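Side-chain contacts in beta-xylanase (Caldicellulosiruptor kristjanssonii, PDB 7NWN), which probably binds plant cell-wall polysaccharides through this family 9 carbohydrate-binding module, which belongs to a heat-stable xylanase that hydrolyses xylan: residues P79-A84 and D142-E147; A74-P79 and D92-F97. All blocks are in the same frame, centred on the assembly; numbering follows the deposited sequence.

Contact 1. Residues P79-A84 and D142-E147; sequences PVLNSA and DGYRVE. With CA (calcium ion), chain R; CA (calcium ion), chain Q.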
loop_
_atom_site.group_PDB
_atom_site.type_symbol
_atom_site.label_atom_id
_atom_site.label_comp_id
_atom_site.label_asym_id
_atom_site.label_seq_id
_atom_site.Cartn_x
_atom_site.Cartn_y
_atom_site.Cartn_z
ATOM N N PRO A 79 -4.503 -0.134 19.058
ATOM C CA PRO A 79 -4.802 0.698 20.240
ATOM C C PRO A 79 -3.654 1.520 20.855
ATOM O O PRO A 79 -3.903 2.457 21.620
ATOM C CB PRO A 79 -5.431 -0.310 21.222
ATOM C CG PRO A 79 -4.806 -1.651 20.819
ATOM C CD PRO A 79 -4.623 -1.579 19.306
ATOM N N VAL A 80 -2.397 1.256 20.465
ATOM C CA VAL A 80 -1.290 2.084 20.938
ATOM C C VAL A 80 -0.455 2.540 19.744
ATOM O O VAL A 80 0.200 1.736 19.130
ATOM C CB VAL A 80 -0.405 1.321 21.954
ATOM C CG1 VAL A 80 0.741 2.191 22.459
ATOM C CG2 VAL A 80 -1.210 0.730 23.120
ATOM N N LEU A 81 -0.409 3.838 19.453
ATOM C CA LEU A 81 0.409 4.329 18.356
ATOM C C LEU A 81 1.694 4.917 18.909
ATOM O O LEU A 81 1.676 5.763 19.795
ATOM C CB LEU A 81 -0.351 5.375 17.536
ATOM C CG LEU A 81 -1.682 4.862 16.971
ATOM C CD1 LEU A 81 -2.355 5.950 16.136
ATOM C CD2 LEU A 81 -1.457 3.574 16.160
ATOM N N ASN A 82 2.813 4.492 18.326
ATOM C CA ASN A 82 4.109 4.969 18.764
ATOM C C ASN A 82 5.006 5.225 17.545
ATOM O O ASN A 82 5.090 4.398 16.654
ATOM C CB ASN A 82 4.735 3.933 19.706
ATOM C CG ASN A 82 5.958 4.553 20.339
ATOM O OD1 ASN A 82 7.007 4.711 19.681
ATOM N ND2 ASN A 82 5.800 4.986 21.587
ATOM N N SER A 83 5.637 6.373 17.521
ATOM C CA SER A 83 6.591 6.730 16.496
ATOM C C SER A 83 7.778 7.439 17.153
ATOM O O SER A 83 8.429 8.240 16.482
ATOM C CB SER A 83 5.986 7.647 15.441
ATOM O OG SER A 83 5.292 8.754 16.006
ATOM N N ALA A 84 8.091 7.098 18.415
ATOM C CA ALA A 84 9.236 7.733 19.083
ATOM C C ALA A 84 10.607 7.208 18.589
ATOM O O ALA A 84 11.558 7.967 18.588
ATOM C CB ALA A 84 9.073 7.689 20.588
ATOM N N ASP A 142 -8.997 3.985 18.143
ATOM C CA ASP A 142 -8.359 2.669 17.988
ATOM C C ASP A 142 -7.552 2.435 16.703
ATOM O O ASP A 142 -7.292 1.286 16.360
ATOM C CB ASP A 142 -9.360 1.532 18.179
ATOM C CG ASP A 142 -10.098 1.660 19.514
ATOM O OD1 ASP A 142 -9.422 1.852 20.586
ATOM O OD2 ASP A 142 -11.342 1.632 19.470
ATOM N N GLY A 143 -7.108 3.478 15.989
ATOM C CA GLY A 143 -6.230 3.138 14.883
ATOM C C GLY A 143 -5.964 4.334 13.982
ATOM O O GLY A 143 -5.979 5.492 14.440
ATOM N N TYR A 144 -5.765 4.033 12.691
ATOM C CA TYR A 144 -5.426 5.121 11.791
ATOM C C TYR A 144 -5.732 4.619 10.393
ATOM O O TYR A 144 -5.912 3.415 10.196
ATOM C CB TYR A 144 -3.962 5.584 11.949
ATOM C CG TYR A 144 -2.883 4.559 11.648
ATOM C CD1 TYR A 144 -2.444 3.655 12.625
ATOM C CD2 TYR A 144 -2.222 4.534 10.407
ATOM C CE1 TYR A 144 -1.429 2.729 12.390
ATOM C CE2 TYR A 144 -1.180 3.632 10.171
ATOM C CZ TYR A 144 -0.798 2.716 11.151
ATOM O OH TYR A 144 0.210 1.822 10.905
ATOM N N ARG A 145 -5.793 5.567 9.449
ATOM C CA ARG A 145 -6.033 5.242 8.060
ATOM C C ARG A 145 -4.898 5.900 7.266
ATOM O O ARG A 145 -4.478 6.999 7.644
ATOM C CB ARG A 145 -7.370 5.874 7.657
ATOM C CG ARG A 145 -7.707 5.677 6.187
ATOM C CD ARG A 145 -9.059 6.297 5.825
ATOM N NE ARG A 145 -10.149 5.648 6.547
ATOM C CZ ARG A 145 -11.068 6.304 7.236
ATOM N NH1 ARG A 145 -11.055 7.637 7.241
ATOM N NH2 ARG A 145 -11.984 5.596 7.905
ATOM N N VAL A 146 -4.460 5.233 6.174
ATOM C CA VAL A 146 -3.486 5.766 5.232
ATOM C C VAL A 146 -4.196 5.760 3.888
ATOM O O VAL A 146 -4.864 4.781 3.583
ATOM C CB VAL A 146 -2.220 4.894 5.167
ATOM C CG1 VAL A 146 -1.292 5.364 4.042
ATOM C CG2 VAL A 146 -1.510 4.918 6.548
ATOM N N GLU A 147 -4.122 6.885 3.174
ATOM C CA GLU A 147 -4.574 6.913 1.792
ATOM C C GLU A 147 -3.398 7.400 0.944
ATOM O O GLU A 147 -2.884 8.463 1.225
ATOM C CB GLU A 147 -5.753 7.869 1.680
ATOM C CG GLU A 147 -6.491 7.731 0.325
ATOM C CD GLU A 147 -7.825 8.464 0.304
ATOM O OE1 GLU A 147 -7.957 9.490 1.023
ATOM O OE2 GLU A 147 -8.754 7.987 -0.391
HETATM CA CA CA R . -10.178 9.941 -0.062
HETATM CA CA CA Q . 1.176 0.167 17.843
HETATM O O HOH W 1 0.617 -1.561 19.691
HETATM O O HOH W 2 -12.158 11.377 -0.204
#

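Contact 2. Residues A74-P79 and D92-F97; sequences AEVYDP and DSVEIF. With CA (calcium ion), chain Q.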
loop_
_atom_site.group_PDB
_atom_site.type_symbol
_atom_site.label_atom_id
_atom_site.label_comp_id
_atom_site.label_asym_id
_atom_site.label_seq_id
_atom_site.Cartn_x
_atom_site.Cartn_y
_atom_site.Cartn_z
ATOM N N ALA A 74 -5.450 2.052 3.375
ATOM C CA ALA A 74 -5.225 1.080 4.423
ATOM C C ALA A 74 -5.871 1.590 5.708
ATOM O O ALA A 74 -5.773 2.779 6.040
ATOM C CB ALA A 74 -3.733 0.834 4.593
ATOM N N GLU A 75 -6.517 0.666 6.438
ATOM C CA GLU A 75 -6.897 0.969 7.818
ATOM C C GLU A 75 -6.261 -0.039 8.773
ATOM O O GLU A 75 -6.284 -1.267 8.521
ATOM C CB GLU A 75 -8.420 0.895 7.970
ATOM C CG GLU A 75 -9.071 2.069 7.307
ATOM C CD GLU A 75 -10.579 2.187 7.451
ATOM O OE1 GLU A 75 -11.161 1.482 8.278
ATOM O OE2 GLU A 75 -11.149 3.017 6.740
ATOM N N VAL A 76 -5.720 0.510 9.869
ATOM C CA VAL A 76 -5.048 -0.306 10.854
ATOM C C VAL A 76 -5.799 -0.146 12.185
ATOM O O VAL A 76 -5.921 0.976 12.671
ATOM C CB VAL A 76 -3.569 0.137 10.997
ATOM C CG1 VAL A 76 -2.837 -0.702 12.061
ATOM C CG2 VAL A 76 -2.812 0.083 9.656
ATOM N N TYR A 77 -6.212 -1.267 12.774
ATOM C CA TYR A 77 -6.651 -1.322 14.159
ATOM C C TYR A 77 -5.420 -1.561 15.036
ATOM O O TYR A 77 -4.755 -2.590 14.924
ATOM C CB TYR A 77 -7.692 -2.437 14.308
ATOM C CG TYR A 77 -8.113 -2.661 15.738
ATOM C CD1 TYR A 77 -9.147 -1.920 16.307
ATOM C CD2 TYR A 77 -7.454 -3.603 16.532
ATOM C CE1 TYR A 77 -9.520 -2.104 17.634
ATOM C CE2 TYR A 77 -7.798 -3.785 17.862
ATOM C CZ TYR A 77 -8.836 -3.033 18.408
ATOM O OH TYR A 77 -9.171 -3.205 19.718
ATOM N N ASP A 78 -5.126 -0.578 15.896
ATOM C CA ASP A 78 -3.931 -0.540 16.695
ATOM C C ASP A 78 -4.196 0.408 17.859
ATOM O O ASP A 78 -4.139 1.622 17.701
ATOM C CB ASP A 78 -2.727 -0.103 15.871
ATOM C CG ASP A 78 -1.379 -0.178 16.598
ATOM O OD1 ASP A 78 -1.313 -0.547 17.806
ATOM O OD2 ASP A 78 -0.394 0.118 15.930
ATOM N N PRO A 79 -4.503 -0.134 19.058
ATOM C CA PRO A 79 -4.802 0.698 20.240
ATOM C C PRO A 79 -3.654 1.520 20.855
ATOM O O PRO A 79 -3.903 2.457 21.620
ATOM C CB PRO A 79 -5.431 -0.310 21.222
ATOM C CG PRO A 79 -4.806 -1.651 20.819
ATOM C CD PRO A 79 -4.623 -1.579 19.306
ATOM N N ASP A 92 4.919 2.787 14.194
ATOM C CA ASP A 92 3.689 2.261 13.630
ATOM C C ASP A 92 3.504 2.900 12.239
ATOM O O ASP A 92 3.448 4.108 12.145
ATOM C CB ASP A 92 2.509 2.644 14.508
ATOM C CG ASP A 92 2.340 1.736 15.724
ATOM O OD1 ASP A 92 2.301 0.505 15.561
ATOM O OD2 ASP A 92 2.256 2.264 16.816
ATOM N N SER A 93 3.465 2.078 11.192
ATOM C CA SER A 93 3.658 2.555 9.834
ATOM C C SER A 93 3.151 1.467 8.897
ATOM O O SER A 93 2.948 0.325 9.326
ATOM C CB SER A 93 5.121 2.935 9.574
ATOM O OG SER A 93 5.966 1.844 9.826
ATOM N N VAL A 94 2.863 1.855 7.653
ATOM C CA VAL A 94 2.557 0.866 6.636
ATOM C C VAL A 94 3.619 0.977 5.528
ATOM O O VAL A 94 4.169 2.036 5.320
ATOM C CB VAL A 94 1.125 0.992 6.066
ATOM C CG1 VAL A 94 0.038 0.947 7.134
ATOM C CG2 VAL A 94 0.974 2.180 5.173
ATOM N N GLU A 95 3.907 -0.127 4.831
ATOM C CA GLU A 95 4.888 -0.092 3.749
ATOM C C GLU A 95 4.235 -0.703 2.512
ATOM O O GLU A 95 3.426 -1.636 2.619
ATOM C CB GLU A 95 6.064 -0.994 4.107
ATOM C CG GLU A 95 6.832 -0.513 5.337
ATOM C CD GLU A 95 8.084 -1.276 5.676
ATOM O OE1 GLU A 95 8.483 -2.174 4.890
ATOM O OE2 GLU A 95 8.670 -0.988 6.729
ATOM N N ILE A 96 4.582 -0.118 1.359
ATOM C CA ILE A 96 4.027 -0.501 0.066
ATOM C C ILE A 96 5.234 -0.797 -0.821
ATOM O O ILE A 96 6.143 0.009 -0.879
ATOM C CB ILE A 96 3.126 0.625 -0.518
ATOM C CG1 ILE A 96 1.895 0.825 0.390
ATOM C CG2 ILE A 96 2.650 0.296 -1.951
ATOM C CD1 ILE A 96 1.310 2.220 0.246
ATOM N N PHE A 97 5.203 -1.952 -1.472
ATOM C CA PHE A 97 6.247 -2.399 -2.378
ATOM C C PHE A 97 5.619 -2.575 -3.762
ATOM O O PHE A 97 4.518 -3.115 -3.843
ATOM C CB PHE A 97 6.723 -3.775 -1.903
ATOM C CG PHE A 97 7.195 -3.894 -0.459
ATOM C CD1 PHE A 97 6.284 -3.945 0.592
ATOM C CD2 PHE A 97 8.555 -4.003 -0.169
ATOM C CE1 PHE A 97 6.714 -4.137 1.901
ATOM C CE2 PHE A 97 9.002 -4.204 1.139
ATOM C CZ PHE A 97 8.076 -4.269 2.169
HETATM CA CA CA Q . 1.176 0.167 17.843
HETATM O O HOH W 1 0.617 -1.561 19.691
#

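Contact 1. Residues P79-A84 and D142-E147
The calcium-binding loop that follows strand 69-77 sets L81 against Y144, near the start of strand 143-151. L81 CD2 comes obliquely to one side of the phenol ring, 3.7 Å from Y144 CD1 and 3.9 Å from Y144 CE1. The other branch, L81 CD1, lies 4.0 Å from the carbonyl oxygen G143 O. Y144 carries its ring between its own backbone N and carbonyl carbon (chi1 62°), and V146 CG2, two residues on, meets the ring edge in its plane. An alanine here would probably cost the Y144 ring the contact with the two leucine methyls and let the loop pack less firmly on the strand. Next to L81, V80 O binds a calcium ion at 2.2 Å, which ties down the backbone just before the leucine. Further along, N82 OD1 accepts from A84 N in an Asx turn. At the far end of the other segment, E147 grips a second calcium ion with both carboxylate oxygens. L81 also rests on L139 of strand 133-140 and Y144 on V76 of strand 69-77, the two strands that flank 143-151 in the antiparallel four-stranded sheet.

Contact 2. Residues A74-P79 and D92-F97
D78 and D92 approach one calcium ion from opposite directions, while V94 reaches across to V76 beside them in the hydrophobic interior. Both aspartates are bidentate: both oxygens of each bind the calcium, all four at 2.5-2.6 Å (D78 OD1 and OD2, D92 OD1 and OD2). The carboxylate planes stand 84° apart, nearly perpendicular, and D78 OD2 comes within 2.7 Å of D92 OD1. This is an approach of two metal ligands; the shared cation probably offsets the repulsion between the two acids. D78 extends its CG away from its backbone N (chi1 -174°), which sends the carboxylate from the residue just past strand 69-77 to the metal. Water 1 and the backbone oxygens of V80 and A171 bring the ligand atoms to seven, and D92 OD2 also accepts a hydrogen bond from N82 N, which helps to fix the turn of that carboxylate.

Of these residues V94 gives up the most surface to the contact. V94 CG1 sits beside its backbone N, opposite the carbonyl carbon, and touches V76 CG2 at 3.9 Å; the two side chains point opposite ways and lie past one another rather than end on. Y144 and V146 of strand 143-151 also pack on V94. Strand 69-77 belongs to the four-stranded sheet and strand 93-99 to the larger mixed one, so the valines join the two layers of a beta-sandwich, with a calcium site at its margin, a fold common among carbohydrate-binding modules.

How the contacts relate
From the N terminus the chain runs through A74-P79, directly into P79-A84, then D92-F97 and finally D142-E147. Contact 2 closes a short loop of twelve residues, none of them in a regular strand. Contact 1 spans 57 residues, including strands of both sheets. Because their segments alternate, the two closures cross, and they share P79. Contact 2 ties one sheet to the other, whereas contact 1 fastens the connecting loop onto the four-stranded sheet. Within that sheet strands 69-77 and 143-151 are neighbours, bonded where V146 N meets A74 O at 2.8 Å. One calcium ion serves both contacts, linking the loop to each sheet.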